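Local coordinates for protein ORF59 (Human herpesvirus 8, PDB 3HSL) that serves as the accessory subunit of the viral DNA polymerase in lytic replication and raises its processivity, probably by sliding along the template and keeping the polymerase from dissociating, at residues R15-V18 with T19-S22; S199-E202 with T203-I206; G229-G232 with L233-K236. One frame throughout, in Å; residues are numbered along the deposited sequence.

Contact 1: residues R15-V18 with T19-S22; sequences RVDV and TLLS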
loop_
_atom_site.group_PDB
_atom_site.type_symbol
_atom_site.label_atom_id
_atom_site.label_comp_id
_atom_site.label_asym_id
_atom_site.label_seq_id
_atom_site.Cartn_x
_atom_site.Cartn_y
_atom_site.Cartn_z
ATOM N N ARG A 15 23.169 12.166 0.810
ATOM C CA ARG A 15 22.463 12.166 -0.456
ATOM C C ARG A 15 22.453 10.711 -0.910
ATOM O O ARG A 15 23.493 10.035 -0.882
ATOM C CB ARG A 15 23.163 13.034 -1.497
ATOM C CG ARG A 15 22.602 12.856 -2.918
ATOM C CD ARG A 15 23.481 13.540 -3.973
ATOM N NE ARG A 15 23.170 13.117 -5.350
ATOM C CZ ARG A 15 23.680 12.031 -5.950
ATOM N NH1 ARG A 15 24.533 11.229 -5.313
ATOM N NH2 ARG A 15 23.334 11.740 -7.200
ATOM N N VAL A 16 21.280 10.237 -1.329
ATOM C CA VAL A 16 21.079 8.849 -1.780
ATOM C C VAL A 16 21.303 8.661 -3.291
ATOM O O VAL A 16 20.686 9.352 -4.096
ATOM C CB VAL A 16 19.653 8.392 -1.391
ATOM C CG1 VAL A 16 19.384 6.953 -1.828
ATOM C CG2 VAL A 16 19.454 8.550 0.120
ATOM N N ASP A 17 22.181 7.732 -3.674
ATOM C CA ASP A 17 22.452 7.484 -5.098
ATOM C C ASP A 17 21.293 6.662 -5.680
ATOM O O ASP A 17 21.375 5.424 -5.800
ATOM C CB ASP A 17 23.793 6.763 -5.272
ATOM C CG ASP A 17 24.170 6.564 -6.735
ATOM O OD1 ASP A 17 23.281 6.610 -7.616
ATOM O OD2 ASP A 17 25.370 6.354 -7.010
ATOM N N VAL A 18 20.214 7.356 -6.042
ATOM C CA VAL A 18 19.015 6.690 -6.561
ATOM C C VAL A 18 19.227 5.926 -7.853
ATOM O O VAL A 18 18.524 4.952 -8.119
ATOM C CB VAL A 18 17.812 7.629 -6.653
ATOM C CG1 VAL A 18 17.436 8.109 -5.250
ATOM C CG2 VAL A 18 18.101 8.791 -7.570
ATOM N N THR A 19 20.202 6.380 -8.638
ATOM C CA THR A 19 20.558 5.758 -9.911
ATOM C C THR A 19 21.091 4.347 -9.657
ATOM O O THR A 19 20.837 3.422 -10.433
ATOM C CB THR A 19 21.630 6.593 -10.634
ATOM O OG1 THR A 19 21.172 7.948 -10.779
ATOM C CG2 THR A 19 21.949 6.005 -12.001
ATOM N N LEU A 20 21.832 4.207 -8.560
ATOM C CA LEU A 20 22.405 2.947 -8.153
ATOM C C LEU A 20 21.313 2.071 -7.589
ATOM O O LEU A 20 21.287 0.863 -7.836
ATOM C CB LEU A 20 23.491 3.171 -7.098
ATOM C CG LEU A 20 24.041 1.968 -6.307
ATOM C CD1 LEU A 20 24.566 0.853 -7.211
ATOM C CD2 LEU A 20 25.128 2.444 -5.376
ATOM N N LEU A 21 20.406 2.672 -6.829
ATOM C CA LEU A 21 19.328 1.896 -6.271
ATOM C C LEU A 21 18.397 1.359 -7.358
ATOM O O LEU A 21 17.800 0.300 -7.193
ATOM C CB LEU A 21 18.572 2.676 -5.207
ATOM C CG LEU A 21 19.385 3.126 -3.982
ATOM C CD1 LEU A 21 18.412 3.717 -2.997
ATOM C CD2 LEU A 21 20.150 1.987 -3.316
ATOM N N SER A 22 18.275 2.088 -8.467
ATOM C CA SER A 22 17.431 1.656 -9.580
ATOM C C SER A 22 17.957 0.377 -10.155
ATOM O O SER A 22 17.189 -0.548 -10.402
ATOM C CB SER A 22 17.396 2.683 -10.701
ATOM O OG SER A 22 16.921 3.898 -10.187
#

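Contact 2: residues S199-E202 with T203-I206; sequences SVSE and TLSI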
loop_
_atom_site.group_PDB
_atom_site.type_symbol
_atom_site.label_atom_id
_atom_site.label_comp_id
_atom_site.label_asym_id
_atom_site.label_seq_id
_atom_site.Cartn_x
_atom_site.Cartn_y
_atom_site.Cartn_z
ATOM N N SER A 199 21.803 -31.018 9.325
ATOM C CA SER A 199 23.114 -31.460 9.779
ATOM C C SER A 199 24.034 -31.714 8.610
ATOM O O SER A 199 23.576 -31.862 7.477
ATOM C CB SER A 199 23.025 -32.696 10.676
ATOM O OG SER A 199 22.486 -33.783 9.973
ATOM N N VAL A 200 25.329 -31.761 8.884
ATOM C CA VAL A 200 26.299 -31.972 7.847
ATOM C C VAL A 200 27.287 -32.971 8.373
ATOM O O VAL A 200 27.805 -32.830 9.486
ATOM C CB VAL A 200 27.049 -30.656 7.485
ATOM C CG1 VAL A 200 27.993 -30.869 6.325
ATOM C CG2 VAL A 200 26.080 -29.571 7.102
ATOM N N SER A 201 27.539 -33.982 7.555
ATOM C CA SER A 201 28.462 -35.042 7.861
ATOM C C SER A 201 29.751 -34.828 7.103
ATOM O O SER A 201 29.723 -34.648 5.886
ATOM C CB SER A 201 27.870 -36.350 7.381
ATOM O OG SER A 201 28.867 -37.342 7.403
ATOM N N GLU A 202 30.882 -34.843 7.793
ATOM C CA GLU A 202 32.133 -34.680 7.086
ATOM C C GLU A 202 32.534 -36.038 6.471
ATOM O O GLU A 202 33.066 -36.078 5.357
ATOM C CB GLU A 202 33.232 -34.135 7.992
ATOM C CG GLU A 202 34.559 -33.985 7.257
ATOM C CD GLU A 202 35.747 -33.749 8.174
ATOM O OE1 GLU A 202 36.871 -34.067 7.731
ATOM O OE2 GLU A 202 35.580 -33.261 9.322
ATOM N N THR A 203 32.279 -37.133 7.195
ATOM C CA THR A 203 32.604 -38.487 6.719
ATOM C C THR A 203 31.965 -38.744 5.359
ATOM O O THR A 203 32.655 -39.018 4.373
ATOM C CB THR A 203 32.138 -39.587 7.709
ATOM O OG1 THR A 203 32.788 -39.408 8.969
ATOM C CG2 THR A 203 32.463 -40.986 7.176
ATOM N N LEU A 204 30.641 -38.653 5.323
ATOM C CA LEU A 204 29.874 -38.837 4.108
ATOM C C LEU A 204 29.757 -37.401 3.678
ATOM O O LEU A 204 29.606 -36.539 4.541
ATOM C CB LEU A 204 28.487 -39.353 4.480
ATOM C CG LEU A 204 28.448 -40.509 5.508
ATOM C CD1 LEU A 204 27.020 -40.834 5.938
ATOM C CD2 LEU A 204 29.189 -41.788 5.019
ATOM N N SER A 205 29.819 -37.067 2.403
ATOM C CA SER A 205 29.648 -35.633 2.128
ATOM C C SER A 205 28.142 -35.426 1.986
ATOM O O SER A 205 27.624 -35.273 0.869
ATOM C CB SER A 205 30.435 -35.196 0.908
ATOM O OG SER A 205 31.808 -35.444 1.132
ATOM N N ILE A 206 27.450 -35.423 3.133
ATOM C CA ILE A 206 25.992 -35.327 3.160
ATOM C C ILE A 206 25.368 -34.390 4.189
ATOM O O ILE A 206 25.811 -34.316 5.337
ATOM C CB ILE A 206 25.387 -36.735 3.422
ATOM C CG1 ILE A 206 25.791 -37.717 2.327
ATOM C CG2 ILE A 206 23.880 -36.682 3.508
ATOM C CD1 ILE A 206 25.237 -39.081 2.546
#

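Contact 3: residues G229-G232 with L233-K236; sequences GWDG and LKGK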
loop_
_atom_site.group_PDB
_atom_site.type_symbol
_atom_site.label_atom_id
_atom_site.label_comp_id
_atom_site.label_asym_id
_atom_site.label_seq_id
_atom_site.Cartn_x
_atom_site.Cartn_y
_atom_site.Cartn_z
ATOM N N GLY A 229 34.959 -17.767 1.321
ATOM C CA GLY A 229 33.704 -17.206 0.853
ATOM C C GLY A 229 33.153 -18.199 -0.142
ATOM O O GLY A 229 33.291 -19.405 0.048
ATOM N N TRP A 230 32.532 -17.702 -1.204
ATOM C CA TRP A 230 31.960 -18.582 -2.215
ATOM C C TRP A 230 32.817 -18.797 -3.461
ATOM O O TRP A 230 32.634 -19.795 -4.161
ATOM C CB TRP A 230 30.559 -18.120 -2.610
ATOM C CG TRP A 230 29.597 -18.069 -1.461
ATOM C CD1 TRP A 230 29.155 -16.955 -0.809
ATOM C CD2 TRP A 230 28.960 -19.182 -0.824
ATOM N NE1 TRP A 230 28.284 -17.303 0.190
ATOM C CE2 TRP A 230 28.145 -18.665 0.203
ATOM C CE3 TRP A 230 28.997 -20.565 -1.021
ATOM C CZ2 TRP A 230 27.375 -19.480 1.029
ATOM C CZ3 TRP A 230 28.229 -21.374 -0.196
ATOM C CH2 TRP A 230 27.430 -20.828 0.816
ATOM N N ASP A 231 33.741 -17.880 -3.743
ATOM C CA ASP A 231 34.606 -18.012 -4.927
ATOM C C ASP A 231 35.294 -19.377 -4.912
ATOM O O ASP A 231 35.847 -19.783 -3.889
ATOM C CB ASP A 231 35.607 -16.855 -5.009
ATOM C CG ASP A 231 34.920 -15.496 -5.157
ATOM O OD1 ASP A 231 33.746 -15.452 -5.583
ATOM O OD2 ASP A 231 35.547 -14.460 -4.850
ATOM N N GLY A 232 35.256 -20.084 -6.037
ATOM C CA GLY A 232 35.862 -21.416 -6.111
ATOM C C GLY A 232 34.917 -22.528 -5.661
ATOM O O GLY A 232 35.344 -23.518 -5.057
ATOM N N LEU A 233 33.631 -22.343 -5.965
ATOM C CA LEU A 233 32.536 -23.272 -5.672
ATOM C C LEU A 233 31.383 -22.925 -6.628
ATOM O O LEU A 233 30.211 -23.135 -6.287
ATOM C CB LEU A 233 32.033 -23.133 -4.228
ATOM C CG LEU A 233 32.755 -23.450 -2.910
ATOM C CD1 LEU A 233 31.895 -23.036 -1.730
ATOM C CD2 LEU A 233 33.089 -24.914 -2.764
ATOM N N LYS A 234 31.707 -22.395 -7.820
ATOM C CA LYS A 234 30.680 -21.982 -8.798
ATOM C C LYS A 234 31.046 -22.278 -10.261
ATOM O O LYS A 234 31.546 -21.394 -10.953
ATOM C CB LYS A 234 30.468 -20.477 -8.702
ATOM C CG LYS A 234 30.234 -19.905 -7.330
ATOM C CD LYS A 234 30.212 -18.406 -7.499
ATOM C CE LYS A 234 30.168 -17.669 -6.194
ATOM N NZ LYS A 234 30.188 -16.205 -6.459
ATOM N N GLY A 235 30.812 -23.497 -10.749
ATOM C CA GLY A 235 30.251 -24.581 -9.959
ATOM C C GLY A 235 28.795 -24.973 -10.141
ATOM O O GLY A 235 28.507 -25.924 -10.883
ATOM N N LYS A 236 27.887 -24.245 -9.469
ATOM C CA LYS A 236 26.437 -24.570 -9.481
ATOM C C LYS A 236 25.706 -24.691 -10.842
ATOM O O LYS A 236 24.670 -24.060 -11.097
ATOM C CB LYS A 236 25.616 -23.795 -8.407
ATOM C CG LYS A 236 25.292 -22.294 -8.627
ATOM C CD LYS A 236 26.479 -21.334 -8.639
ATOM C CE LYS A 236 25.974 -19.904 -8.809
ATOM N NZ LYS A 236 27.071 -18.908 -8.842
#

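Contact 1: residues R15-V18 with T19-S22
D17 and L21 are joined by the first full turn of a helix: L21 N donates to D17 O at 3.1 Å, just where strand 12-16 gives way to helix 18-35. One residue on, S22 N bonds to V18 O in the same i to i+4 pattern. D17 is the N-cap residue. Its side chain turns back over the start of the helix, with CG anti to the backbone N (chi1 -176°). This sets OD1 3.0 Å from L20 N. The amide meets OD1 from above the carboxylate plane, 57° out of it. The carboxylate carbon CG of D17 also packs on L20 CB at 3.5 Å, the two side chains crossing at about a right angle. S22 adds a side-chain bond: its OG donates to V18 O at 2.8 Å. V18 O therefore takes two bonds, with S22 N and S22 OG on opposite faces of its plane. On the apolar side, V16 CG1 touches L21 CD1 at 3.6 Å. V16 continues onto A111 and I113 of strand 108-116, and L21 reaches A70 and F104. The chemistry is that of an aspartate N-cap. The carboxylate takes a first-turn amide that otherwise makes just a weak bond to D17 O within this contact, and its negative charge would be expected to suit the positive end of the helix dipole.

Contact 2: residues S199-E202 with T203-I206
S201 and L204 meet across a tight turn, and the side chain of S201 carries most of the contact. Its CB lies 3.5 Å from I206 O, beside the point where the two backbone arms are bonded. From there OG is directed anti to the backbone N (chi1 167°), along the chain toward the turn. At the tip, OG accepts from L204 N at 3.0 Å, with an N-H...O angle of 155°. The same oxygen packs against the leucine side chain, 3.6 Å from L204 CB, and T203 CB is a looser neighbour. A serine hydroxyl thus takes an amide three residues ahead and ties the bend back to S201. The backbone closes the other end of the loop. S201 N donates to I206 O at 2.8 Å. V200 CA adds a CH...O contact to I206 O at 3.5 Å, so this carbonyl is approached from two neighbouring residues. An inverse gamma turn centred on S205 is doubtful, because its weak bond uses L204 O, whose place in the model is unsure. Around the loop, E202 N is held by D247 OD1, and I206 packs on I217 and D219 of strand 214-222. S199 pairs with T208 through the backbone farther down the arms. The arrangement is that of a beta hairpin: antiparallel strands 195-201 and 206-211 joined by a short surface loop, with a serine side chain bonded to a backbone amide inside the bend.

Contact 3: residues G229-G232 with L233-K236
W230 and L233 lean against each other obliquely, with the indole atom CE3 3.9 Å from L233 CD1. The leucine meets the six-membered part of the ring system. L233 CB also sits 3.4 Å from W230 O, so the leucine is packed against both the backbone and the ring of the tryptophan. K234 follows on the chain but goes to another part of the same residue. Its side chain runs out extended, and CE comes 3.6 Å from W230 CB. This leads the ammonium past the tryptophan toward D231. There NZ and D231 OD1 form a long salt bridge of 3.7 Å, the two side chains crossing at a slant. A bridge of this length on the surface is probably weak. The turn between the two groups is made by G232, which has a positive phi (87°), a conformation that glycine adopts readily. Outside the loop, the indole NE1 of W230 is hydrogen-bonded to E285 OE2, and the W230 side chain also touches R170, L172, I275 and V287. L233 lies on V241 and V243 of strand 241-243. The arrangement is that of an irregular, glycine-containing loop between strands 214-222 and 241-243, anchored by an aromatic and a leucine against neighbouring strands, while D231 is exposed and K234 partly so.

How the contacts relate
All three contacts are local bends of one chain, but they join different elements. Contact 1 is partly buried and links a strand to a helix; contacts 2 and 3 are surface loops between strands. Contact 2 lies on the opposite side of the chain's centre from contact 1, with about 34 Å between nearest atoms. Contacts 2 and 3 are closer, about 11 Å apart at their nearest atoms, without touching. Strand 214-222 relates them: it packs beside the hairpin of contact 2 and leads into the loop of contact 3. Contacts 1 and 2 rely on polar side chains taking backbone amides. Contact 3 relies on apolar packing and a long salt bridge.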